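Long-range contacts in hypothetical protein PH1918 (Pyrococcus horikoshii, PDB 2D16), which is of uncertain function but is probably an adenosine-specific kinase-like protein or a transferase of adenosine monophosphate to proteins: residues A[16-21]-A[109-114]; A[6-11]-A[115-120]. All blocks are in the same frame, centred on the assembly; numbering follows the deposited sequence.

In the fold
The centres of the two contacts are about 10 Å apart; each lies in its own antiparallel sheet. Contact 1 pairs strand 105-112 with strand 16-22 in the larger sheet. Contact 2 pairs strand 3-8 with strand 116-122 in the smaller one. The chain passes directly from one to the other at 113-115. K11 bridges them here: its NZ lies 2.8 Å from N114 O, a probable hydrogen bond, with a weaker one to E113 O. The sheets also pack on each other, V17 CG1 sitting 3.9 Å from F116 CG. The side chain of Y109 is about 6 Å from a bound sodium ion and that of V118 about 10 Å.

Contact 1. Residues A[16-21]-A[109-114]; sequences EVIIGQ and YGASEN
V17 and S112 exchange two backbone hydrogen bonds, V17 N to S112 O at 2.9 Å and S112 N to V17 O at 3.1 Å. Further along, I19 N donates to G110 O over 3.2 Å, and Y109 N donates to I19 O over 2.8 Å. Y109 and G110 thus both face I19, which is a classic beta bulge. It lies in the outermost strand, within this chain, of a five-stranded antiparallel sheet, and strand 16-22 continues the pairing to strand 82-88 on its other side. Among the side chains, the polar link is between Y109 and Q21. Y109 OH donates to Q21 OE1 at 2.7 Å, and the amide stands nearly perpendicular to the ring, at 89°. Q21 CG points opposite to the backbone N (chi1 -177°) and the chain then bends at chi2 (76°), which brings OE1 to the ring edge. A phenylalanine for the tyrosine would probably leave Q21 OE1 without this donor, its amide held through NE2 to G80 O. Apolar contacts fall on both faces. I18 CG1 meets A111 CB at 3.6 Å, on the face covered by helix 92-100. On the opposite face, I19 CG2 approaches Y109 CD2 at 3.9 Å. At the far end the carboxylates of E16 and E113 come close, OE2 to OE2 4.0 Å. S112 OG accepts from N114 N in an ST turn and also bonds to D134.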
loop_
_atom_site.group_PDB
_atom_site.type_symbol
_atom_site.label_atom_id
_atom_site.label_comp_id
_atom_site.label_asym_id
_atom_site.label_seq_id
_atom_site.Cartn_x
_atom_site.Cartn_y
_atom_site.Cartn_z
ATOM N N GLU A 16 5.806 -7.088 45.315
ATOM C CA GLU A 16 4.820 -8.167 45.377
ATOM C C GLU A 16 5.482 -9.455 45.849
ATOM O O GLU A 16 6.609 -9.757 45.454
ATOM C CB GLU A 16 4.222 -8.415 43.989
ATOM C CG GLU A 16 3.645 -7.195 43.277
ATOM C CD GLU A 16 2.224 -6.870 43.699
ATOM O OE1 GLU A 16 1.556 -7.740 44.296
ATOM O OE2 GLU A 16 1.767 -5.745 43.415
ATOM N N VAL A 17 4.788 -10.212 46.691
ATOM C CA VAL A 17 5.322 -11.478 47.173
ATOM C C VAL A 17 4.411 -12.624 46.742
ATOM O O VAL A 17 3.187 -12.483 46.717
ATOM C CB VAL A 17 5.463 -11.505 48.722
ATOM C CG1 VAL A 17 4.100 -11.367 49.386
ATOM C CG2 VAL A 17 6.136 -12.806 49.161
ATOM N N ILE A 18 5.024 -13.744 46.374
ATOM C CA ILE A 18 4.292 -14.936 45.974
ATOM C C ILE A 18 4.961 -16.103 46.695
ATOM O O ILE A 18 6.177 -16.273 46.610
ATOM C CB ILE A 18 4.367 -15.184 44.448
ATOM C CG1 ILE A 18 3.852 -13.961 43.686
ATOM C CG2 ILE A 18 3.531 -16.409 44.087
ATOM C CD1 ILE A 18 3.994 -14.072 42.177
ATOM N N ILE A 19 4.175 -16.891 47.419
ATOM C CA ILE A 19 4.714 -18.032 48.149
ATOM C C ILE A 19 4.066 -19.287 47.575
ATOM O O ILE A 19 2.856 -19.320 47.374
ATOM C CB ILE A 19 4.374 -17.966 49.658
ATOM C CG1 ILE A 19 4.723 -16.588 50.230
ATOM C CG2 ILE A 19 5.121 -19.064 50.403
ATOM C CD1 ILE A 19 6.193 -16.247 50.179
ATOM N N GLY A 20 4.866 -20.318 47.323
ATOM C CA GLY A 20 4.309 -21.536 46.767
ATOM C C GLY A 20 4.989 -22.800 47.248
ATOM O O GLY A 20 5.969 -22.751 47.993
ATOM N N GLN A 21 4.449 -23.936 46.824
ATOM C CA GLN A 21 4.991 -25.241 47.188
ATOM C C GLN A 21 5.374 -25.933 45.884
ATOM O O GLN A 21 4.548 -26.067 44.972
ATOM C CB GLN A 21 3.938 -26.066 47.940
ATOM C CG GLN A 21 4.443 -27.432 48.437
ATOM C CD GLN A 21 5.344 -27.336 49.668
ATOM O OE1 GLN A 21 5.186 -26.432 50.493
ATOM N NE2 GLN A 21 6.299 -28.252 49.786
ATOM N N TYR A 109 0.426 -20.614 47.502
ATOM C CA TYR A 109 -0.261 -20.255 48.744
ATOM C C TYR A 109 -0.990 -18.912 48.658
ATOM O O TYR A 109 -2.115 -18.767 49.148
ATOM C CB TYR A 109 0.750 -20.218 49.900
ATOM C CG TYR A 109 1.305 -21.577 50.279
ATOM C CD1 TYR A 109 0.525 -22.497 50.981
ATOM C CD2 TYR A 109 2.604 -21.944 49.929
ATOM C CE1 TYR A 109 1.026 -23.759 51.326
ATOM C CE2 TYR A 109 3.115 -23.203 50.268
ATOM C CZ TYR A 109 2.323 -24.100 50.966
ATOM O OH TYR A 109 2.825 -25.339 51.301
ATOM N N GLY A 110 -0.350 -17.929 48.039
ATOM C CA GLY A 110 -0.963 -16.619 47.918
ATOM C C GLY A 110 -0.028 -15.635 47.250
ATOM O O GLY A 110 1.137 -15.948 47.019
ATOM N N ALA A 111 -0.534 -14.447 46.937
ATOM C CA ALA A 111 0.278 -13.427 46.279
ATOM C C ALA A 111 -0.349 -12.047 46.409
ATOM O O ALA A 111 -1.553 -11.888 46.216
ATOM C CB ALA A 111 0.445 -13.770 44.804
ATOM N N SER A 112 0.472 -11.049 46.729
ATOM C CA SER A 112 -0.018 -9.677 46.845
ATOM C C SER A 112 1.076 -8.748 47.337
ATOM O O SER A 112 2.232 -9.151 47.485
ATOM C CB SER A 112 -1.211 -9.593 47.805
ATOM O OG SER A 112 -0.792 -9.458 49.151
ATOM N N GLU A 113 0.698 -7.496 47.579
ATOM C CA GLU A 113 1.626 -6.493 48.081
ATOM C C GLU A 113 1.179 -6.003 49.462
ATOM O O GLU A 113 1.751 -5.058 50.001
ATOM C CB GLU A 113 1.720 -5.303 47.116
ATOM C CG GLU A 113 0.458 -4.460 47.033
ATOM C CD GLU A 113 0.690 -3.127 46.341
ATOM O OE1 GLU A 113 1.613 -2.393 46.761
ATOM O OE2 GLU A 113 -0.051 -2.809 45.385
ATOM N N ASN A 114 0.152 -6.638 50.024
ATOM C CA ASN A 114 -0.340 -6.261 51.356
ATOM C C ASN A 114 0.661 -6.720 52.411
ATOM O O ASN A 114 1.612 -7.443 52.109
ATOM C CB ASN A 114 -1.653 -6.981 51.711
ATOM C CG ASN A 114 -2.801 -6.641 50.796
ATOM O OD1 ASN A 114 -3.040 -5.481 50.476
ATOM N ND2 ASN A 114 -3.548 -7.666 50.392
#

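Contact 2. Residues A[6-11]-A[115-120]; sequences VIDIEK and PFQVIV
I7 and V118 face each other as a hydrogen-bonded antiparallel pair, I7 N to V118 O at 2.9 Å and V118 N to I7 O at 2.8 Å. I9 N adds a third bond, to F116 O. The tight side is apolar. I9 CG1 touches the ring edge of F116 at CD2, 3.7 Å away, and I9 CD1 reaches V118 CG2 at 3.8 Å. F116 CG is turned away from the backbone N (chi1 -155°), and the ring rests on V17 and I19 of the larger sheet. I7 CD1 meets V120 CG2 at 3.7 Å, while helix 64-77 covers I7 and V118. The other side is looser and more exposed. Q117 NE2 donates to D8 OD1 at 2.9 Å, on the syn side but 32° out of the carboxylate plane. The extended Q117 side chain runs beside D8, with V6 CG1 lying against its amide at CD. One water lies within hydrogen-bonding distance of D8 OD1 and F116 O and links them. Another joins I9 O to F116 N where the strands part, accepting from that N at 2.7 Å. The arrangement is that of a three-stranded antiparallel sheet, with 116-122 in the middle between 3-8 and 127-134.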
loop_
_atom_site.group_PDB
_atom_site.type_symbol
_atom_site.label_atom_id
_atom_site.label_comp_id
_atom_site.label_asym_id
_atom_site.label_seq_id
_atom_site.Cartn_x
_atom_site.Cartn_y
_atom_site.Cartn_z
ATOM N N VAL A 6 4.215 -17.494 63.552
ATOM C CA VAL A 6 3.831 -16.554 62.511
ATOM C C VAL A 6 5.070 -15.829 62.012
ATOM O O VAL A 6 5.842 -15.287 62.801
ATOM C CB VAL A 6 2.820 -15.522 63.050
ATOM C CG1 VAL A 6 2.420 -14.547 61.950
ATOM C CG2 VAL A 6 1.602 -16.245 63.595
ATOM N N ILE A 7 5.263 -15.832 60.700
ATOM C CA ILE A 7 6.412 -15.177 60.100
ATOM C C ILE A 7 5.960 -13.991 59.262
ATOM O O ILE A 7 5.131 -14.129 58.365
ATOM C CB ILE A 7 7.199 -16.157 59.198
ATOM C CG1 ILE A 7 7.746 -17.311 60.045
ATOM C CG2 ILE A 7 8.334 -15.426 58.493
ATOM C CD1 ILE A 7 8.392 -18.410 59.235
ATOM N N ASP A 8 6.494 -12.817 59.575
ATOM C CA ASP A 8 6.156 -11.617 58.829
ATOM C C ASP A 8 7.097 -11.548 57.634
ATOM O O ASP A 8 8.319 -11.593 57.800
ATOM C CB ASP A 8 6.343 -10.368 59.700
ATOM C CG ASP A 8 5.273 -10.233 60.767
ATOM O OD1 ASP A 8 4.095 -10.026 60.409
ATOM O OD2 ASP A 8 5.611 -10.330 61.964
ATOM N N ILE A 9 6.532 -11.464 56.434
ATOM C CA ILE A 9 7.344 -11.373 55.230
ATOM C C ILE A 9 7.999 -9.998 55.197
ATOM O O ILE A 9 7.320 -8.979 55.329
ATOM C CB ILE A 9 6.489 -11.545 53.953
ATOM C CG1 ILE A 9 5.964 -12.981 53.862
ATOM C CG2 ILE A 9 7.318 -11.182 52.720
ATOM C CD1 ILE A 9 7.059 -14.030 53.754
ATOM N N GLU A 10 9.319 -9.980 55.040
ATOM C CA GLU A 10 10.063 -8.727 54.975
ATOM C C GLU A 10 10.190 -8.322 53.511
ATOM O O GLU A 10 10.792 -9.038 52.711
ATOM C CB GLU A 10 11.464 -8.893 55.574
ATOM C CG GLU A 10 12.205 -7.567 55.750
ATOM C CD GLU A 10 13.670 -7.740 56.110
ATOM O OE1 GLU A 10 14.000 -8.683 56.862
ATOM O OE2 GLU A 10 14.492 -6.920 55.649
ATOM N N LYS A 11 9.615 -7.177 53.162
ATOM C CA LYS A 11 9.673 -6.694 51.792
ATOM C C LYS A 11 9.406 -5.199 51.741
ATOM O O LYS A 11 8.646 -4.668 52.547
ATOM C CB LYS A 11 8.641 -7.425 50.926
ATOM C CG LYS A 11 7.204 -7.289 51.420
ATOM C CD LYS A 11 6.232 -7.991 50.484
ATOM C CE LYS A 11 4.826 -8.060 51.072
ATOM N NZ LYS A 11 4.246 -6.717 51.359
ATOM N N PRO A 115 0.474 -6.276 53.665
ATOM C CA PRO A 115 1.388 -6.721 54.721
ATOM C C PRO A 115 1.079 -8.222 54.670
ATOM O O PRO A 115 -0.091 -8.609 54.631
ATOM C CB PRO A 115 0.826 -6.038 55.959
ATOM C CG PRO A 115 0.314 -4.734 55.395
ATOM C CD PRO A 115 -0.400 -5.188 54.144
ATOM N N PHE A 116 2.108 -9.058 54.662
ATOM C CA PHE A 116 1.908 -10.495 54.477
ATOM C C PHE A 116 2.581 -11.363 55.534
ATOM O O PHE A 116 3.705 -11.081 55.947
ATOM C CB PHE A 116 2.472 -10.845 53.095
ATOM C CG PHE A 116 1.874 -12.069 52.456
ATOM C CD1 PHE A 116 0.784 -11.954 51.600
ATOM C CD2 PHE A 116 2.445 -13.319 52.651
ATOM C CE1 PHE A 116 0.271 -13.069 50.938
ATOM C CE2 PHE A 116 1.941 -14.448 51.996
ATOM C CZ PHE A 116 0.853 -14.319 51.136
ATOM N N GLN A 117 1.897 -12.427 55.957
ATOM C CA GLN A 117 2.456 -13.348 56.944
ATOM C C GLN A 117 2.312 -14.791 56.482
ATOM O O GLN A 117 1.362 -15.139 55.783
ATOM C CB GLN A 117 1.747 -13.228 58.295
ATOM C CG GLN A 117 1.758 -11.854 58.920
ATOM C CD GLN A 117 1.036 -11.849 60.253
ATOM O OE1 GLN A 117 -0.031 -12.449 60.388
ATOM N NE2 GLN A 117 1.610 -11.169 61.243
ATOM N N VAL A 118 3.264 -15.624 56.880
ATOM C CA VAL A 118 3.227 -17.044 56.550
ATOM C C VAL A 118 3.128 -17.774 57.885
ATOM O O VAL A 118 3.961 -17.573 58.776
ATOM C CB VAL A 118 4.516 -17.492 55.785
ATOM C CG1 VAL A 118 4.498 -19.013 55.560
ATOM C CG2 VAL A 118 4.594 -16.775 54.436
ATOM N N ILE A 119 2.095 -18.596 58.047
ATOM C CA ILE A 119 1.924 -19.343 59.283
ATOM C C ILE A 119 2.595 -20.695 59.087
ATOM O O ILE A 119 2.251 -21.445 58.173
ATOM C CB ILE A 119 0.436 -19.540 59.627
ATOM C CG1 ILE A 119 -0.259 -18.174 59.696
ATOM C CG2 ILE A 119 0.306 -20.267 60.964
ATOM C CD1 ILE A 119 -1.728 -18.242 60.074
ATOM N N VAL A 120 3.558 -20.990 59.951
ATOM C CA VAL A 120 4.324 -22.222 59.859
ATOM C C VAL A 120 4.180 -23.123 61.076
ATOM O O VAL A 120 4.186 -22.656 62.214
ATOM C CB VAL A 120 5.826 -21.897 59.660
ATOM C CG1 VAL A 120 6.652 -23.183 59.653
ATOM C CG2 VAL A 120 6.021 -21.125 58.362
HETATM O O HOH W 1 3.780 -8.634 57.902
HETATM O O HOH W 2 4.723 -8.214 54.584
#